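Local structure of aeromonas extracellular serine protease (Aeromonas sobria, 3WQB) at residues H115-S120 / V294-P299; Q476-L481 / D530-S535. The protein cleaves peptide bonds that follow two basic residues, one of them lysine, as a calcium-binding, secreted serine protease of the subtilisin-like furin subfamily. The protein carries 1 engineered substitution. One frame throughout, in Å; residues are numbered along the deposited sequence.

Contact 1: residues H115-S120 / V294-P299; sequences HGTSVS and VTTDLP. With CA (calcium ion), chain E.
S118 on helix 115-120 comes within 5.1 Å of T296, CA to CA, where strand 294-296 passes the helix. The short axes lie 6.4 Å apart, at 112° between their N-to-C directions. At this crossing S118 CA lies 3.2 Å from T296 O, a CA-H...O contact. Two threonine hydroxyls of the strand donate to successive carbonyls of the helix. T295 OG1 reaches S118 O at 2.8 Å in the plane of that carbonyl, on a lone pair; OG1 stands anti to the backbone N (chi1 -171°), which leaves CG2 between N and the carbonyl carbon, against S118 CB at 3.6 Å. T296 OG1 reaches T117 O at 2.9 Å from above the carbonyl plane, well off the lone pairs. Beyond the strand, the T117 and L298 side chains cross at about a right angle: the L298 methyl CD2 sits 3.4 Å from T117 OG1, whose polar partner is A82, while T117 CG2 rests near the carbonyl of D297. Past the end of the strand, D297 OD2 and L298 O bind one calcium ion, each at 2.4 Å; G300, M303, N306 and C326 complete the site. On the far side of the helix, H115, predicted to belong to the charge relay system, hydrogen-bonds through ND1 to D78. This is consistent with the subtilase helix that begins at the histidine of the catalytic triad, here joined by buried threonine-to-carbonyl bonds to a strand running into a calcium site.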
# COMPACT_ATOMS: atom_id res chain seq x y z
N HIS A 115 13.06 -10.73 -0.06
CA HIS A 115 12.33 -9.50 0.16
C HIS A 115 11.89 -9.36 1.62
O HIS A 115 12.12 -8.32 2.26
CB HIS A 115 11.15 -9.51 -0.82
CG HIS A 115 10.40 -8.23 -0.93
ND1 HIS A 115 9.26 -7.97 -0.20
CD2 HIS A 115 10.59 -7.16 -1.74
CE1 HIS A 115 8.79 -6.78 -0.54
NE2 HIS A 115 9.57 -6.28 -1.49
N GLY A 116 11.28 -10.40 2.16
CA GLY A 116 10.75 -10.38 3.53
C GLY A 116 11.85 -10.27 4.57
O GLY A 116 11.67 -9.63 5.61
N THR A 117 12.97 -10.93 4.31
CA THR A 117 14.12 -10.89 5.20
C THR A 117 14.74 -9.49 5.20
O THR A 117 15.11 -8.96 6.25
CB THR A 117 15.12 -11.99 4.82
OG1 THR A 117 14.46 -13.26 4.96
CG2 THR A 117 16.36 -11.97 5.71
N SER A 118 14.81 -8.88 4.02
CA SER A 118 15.30 -7.50 3.90
C SER A 118 14.38 -6.51 4.63
O SER A 118 14.85 -5.63 5.35
CB SER A 118 15.47 -7.12 2.43
OG SER A 118 16.46 -7.92 1.79
N VAL A 119 13.08 -6.66 4.42
CA VAL A 119 12.06 -5.88 5.15
C VAL A 119 12.26 -6.00 6.66
O VAL A 119 12.29 -5.00 7.38
CB VAL A 119 10.63 -6.36 4.74
CG1 VAL A 119 9.56 -5.85 5.70
CG2 VAL A 119 10.32 -5.91 3.32
N SER A 120 12.40 -7.25 7.13
CA SER A 120 12.51 -7.52 8.55
C SER A 120 13.70 -6.83 9.20
O SER A 120 13.58 -6.30 10.31
CB SER A 120 12.55 -9.03 8.82
OG SER A 120 11.32 -9.61 8.40
N VAL A 294 20.53 -0.57 3.23
CA VAL A 294 21.42 -1.60 3.76
C VAL A 294 20.70 -2.35 4.87
O VAL A 294 20.21 -1.76 5.83
CB VAL A 294 22.75 -1.00 4.26
CG1 VAL A 294 23.58 -2.06 4.98
CG2 VAL A 294 23.52 -0.40 3.08
N THR A 295 20.61 -3.67 4.71
CA THR A 295 19.77 -4.48 5.58
C THR A 295 20.21 -5.95 5.59
O THR A 295 21.21 -6.31 4.96
CB THR A 295 18.28 -4.36 5.14
OG1 THR A 295 17.44 -4.99 6.11
CG2 THR A 295 18.05 -4.98 3.76
N THR A 296 19.46 -6.77 6.31
CA THR A 296 19.71 -8.20 6.37
C THR A 296 19.27 -8.90 5.09
O THR A 296 18.15 -8.73 4.61
CB THR A 296 18.97 -8.81 7.56
OG1 THR A 296 17.60 -8.39 7.54
CG2 THR A 296 19.59 -8.36 8.88
N ASP A 297 20.17 -9.72 4.55
CA ASP A 297 19.91 -10.53 3.37
C ASP A 297 19.63 -11.97 3.79
O ASP A 297 19.84 -12.33 4.95
CB ASP A 297 21.15 -10.51 2.49
CG ASP A 297 20.88 -10.99 1.08
OD1 ASP A 297 19.81 -10.64 0.54
OD2 ASP A 297 21.73 -11.72 0.52
N LEU A 298 19.16 -12.80 2.86
CA LEU A 298 19.20 -14.23 3.11
C LEU A 298 20.65 -14.64 3.41
O LEU A 298 21.57 -14.19 2.72
CB LEU A 298 18.67 -15.03 1.92
CG LEU A 298 17.23 -14.77 1.50
CD1 LEU A 298 16.83 -15.70 0.37
CD2 LEU A 298 16.29 -14.93 2.68
N PRO A 299 20.86 -15.45 4.46
CA PRO A 299 22.25 -15.74 4.85
C PRO A 299 23.03 -16.56 3.81
O PRO A 299 22.45 -17.39 3.11
CB PRO A 299 22.11 -16.53 6.15
CG PRO A 299 20.69 -17.00 6.20
CD PRO A 299 19.88 -16.06 5.38
CA CA E . 23.13 -13.64 0.97

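Contact 2: residues Q476-L481 / D530-S535; sequences QVMVSL and DMRMLS
S480 OG takes a hydrogen bond from D530 N at 3.0 Å, nearly straight at 167°, and also bonds a water, which in turn donates to D530 OD1 at 2.7 Å. With OG beside its own backbone N (chi1 -63°), the serine faces the corner at which the chain turns at D530. D530 and M531 both face V479 there, a G1 beta bulge, and D530 has the positive phi of its first position. From the bulge onward the strands pair antiparallel: V477 and M533 exchange two backbone bonds, the shorter 2.8 Å from M533 N to V477 O, and V479 and M531 exchange two more. On the face of V477 and V479, the M533 chain bends at chi3 and brings its methyl CE to 3.4 Å from V479 CG2, tighter than usual for two carbons. The other face carries Q476, M478, R532 and L534. Here the Q476 amide lies beside the R532 side chain, pointing the same way, its plane 12° from the guanidinium with NE2 over one face. S251 takes Q476 NE2 on its backbone O and R532 NE on its OG, while R532 also bonds P248 O and forms a salt bridge with D197. M478 CG packs on R532 CB and its SD approaches D530 CB. A P-domain strand pair thus presents a buried amide and guanidinium to residues of the subtilisin domain, and the salt bridge with D197 probably helps to balance the arginine's charge.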
# COMPACT_ATOMS: atom_id res chain seq x y z
N GLN A 476 -13.71 8.54 2.41
CA GLN A 476 -13.78 7.55 1.36
C GLN A 476 -14.87 7.92 0.40
O GLN A 476 -15.92 8.45 0.80
CB GLN A 476 -14.07 6.16 1.93
CG GLN A 476 -12.96 5.61 2.81
CD GLN A 476 -13.40 4.37 3.55
OE1 GLN A 476 -14.47 4.36 4.16
NE2 GLN A 476 -12.57 3.33 3.54
N VAL A 477 -14.62 7.65 -0.87
CA VAL A 477 -15.58 7.88 -1.94
C VAL A 477 -15.66 6.61 -2.79
O VAL A 477 -14.63 5.99 -3.08
CB VAL A 477 -15.16 9.10 -2.81
CG1 VAL A 477 -15.89 9.16 -4.13
CG2 VAL A 477 -15.38 10.40 -2.06
N MET A 478 -16.87 6.22 -3.17
CA MET A 478 -17.04 5.21 -4.22
C MET A 478 -17.64 5.90 -5.42
O MET A 478 -18.49 6.78 -5.26
CB MET A 478 -17.94 4.07 -3.76
CG MET A 478 -17.28 3.19 -2.71
SD MET A 478 -18.30 1.78 -2.27
CE MET A 478 -19.72 2.57 -1.51
N VAL A 479 -17.16 5.54 -6.61
CA VAL A 479 -17.66 6.16 -7.86
C VAL A 479 -18.09 5.09 -8.86
O VAL A 479 -17.42 4.06 -9.03
CB VAL A 479 -16.60 7.10 -8.52
CG1 VAL A 479 -17.15 7.70 -9.82
CG2 VAL A 479 -16.21 8.22 -7.58
N SER A 480 -19.23 5.35 -9.50
CA SER A 480 -19.70 4.54 -10.62
C SER A 480 -19.95 5.47 -11.79
O SER A 480 -20.62 6.50 -11.65
CB SER A 480 -20.97 3.78 -10.25
OG SER A 480 -20.68 2.86 -9.21
N LEU A 481 -19.39 5.12 -12.95
CA LEU A 481 -19.55 5.90 -14.16
C LEU A 481 -19.27 5.03 -15.38
O LEU A 481 -18.61 3.99 -15.27
CB LEU A 481 -18.64 7.15 -14.15
CG LEU A 481 -17.12 7.00 -14.05
CD1 LEU A 481 -16.51 6.67 -15.41
CD2 LEU A 481 -16.51 8.27 -13.50
N ASP A 530 -18.44 1.16 -8.31
CA ASP A 530 -18.08 1.27 -6.89
C ASP A 530 -16.56 1.25 -6.68
O ASP A 530 -16.04 0.57 -5.79
CB ASP A 530 -18.74 0.16 -6.05
CG ASP A 530 -20.25 0.29 -5.94
OD1 ASP A 530 -20.79 1.41 -6.09
OD2 ASP A 530 -20.89 -0.75 -5.67
N MET A 531 -15.84 1.98 -7.53
CA MET A 531 -14.41 2.09 -7.33
C MET A 531 -14.15 3.00 -6.13
O MET A 531 -14.65 4.11 -6.08
CB MET A 531 -13.69 2.64 -8.55
CG MET A 531 -12.19 2.63 -8.34
SD MET A 531 -11.25 3.36 -9.66
CE MET A 531 -9.89 4.05 -8.74
N ARG A 532 -13.38 2.50 -5.17
CA ARG A 532 -13.16 3.23 -3.93
C ARG A 532 -11.86 4.02 -3.96
O ARG A 532 -10.83 3.56 -4.49
CB ARG A 532 -13.18 2.29 -2.71
CG ARG A 532 -13.30 3.02 -1.38
CD ARG A 532 -13.39 2.07 -0.21
NE ARG A 532 -12.23 1.18 -0.19
CZ ARG A 532 -12.13 0.08 0.53
NH1 ARG A 532 -13.14 -0.30 1.31
NH2 ARG A 532 -11.03 -0.66 0.47
N MET A 533 -11.92 5.24 -3.41
CA MET A 533 -10.75 6.09 -3.25
C MET A 533 -10.79 6.72 -1.86
O MET A 533 -11.87 6.90 -1.28
CB MET A 533 -10.73 7.18 -4.32
CG MET A 533 -10.57 6.64 -5.74
SD MET A 533 -11.27 7.71 -7.01
CE MET A 533 -13.00 7.37 -6.80
N LEU A 534 -9.62 7.04 -1.32
CA LEU A 534 -9.53 7.70 -0.03
C LEU A 534 -8.70 8.98 -0.15
O LEU A 534 -7.75 9.03 -0.94
CB LEU A 534 -8.95 6.75 1.02
CG LEU A 534 -8.78 7.33 2.43
CD1 LEU A 534 -9.10 6.29 3.48
CD2 LEU A 534 -7.38 7.91 2.67
N SER A 535 -9.06 10.00 0.62
CA SER A 535 -8.21 11.17 0.75
C SER A 535 -7.91 11.50 2.20
O SER A 535 -8.80 11.47 3.06
CB SER A 535 -8.82 12.40 0.08
OG SER A 535 -8.01 13.52 0.33
O HOH W 1 -20.38 4.03 -6.71

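From the N terminus, the chain first passes helix 115-120 and returns to it at 294-299, so contact 1 closes a loop of 173 residues that holds much of the parallel sheet of the subtilisin domain. Only later does the chain enter the P-domain, where 476-481 pairs with 530-535 across 48 intervening residues. The two loops follow in series, neither nesting nor crossing, and the contacts lie on opposite sides of the chain's centre, their own centres about 36 Å apart. Contact 1 ties the active-site helix to a calcium-binding loop; contact 2 joins strands of a P-domain sheet, one face of which meets the subtilisin domain.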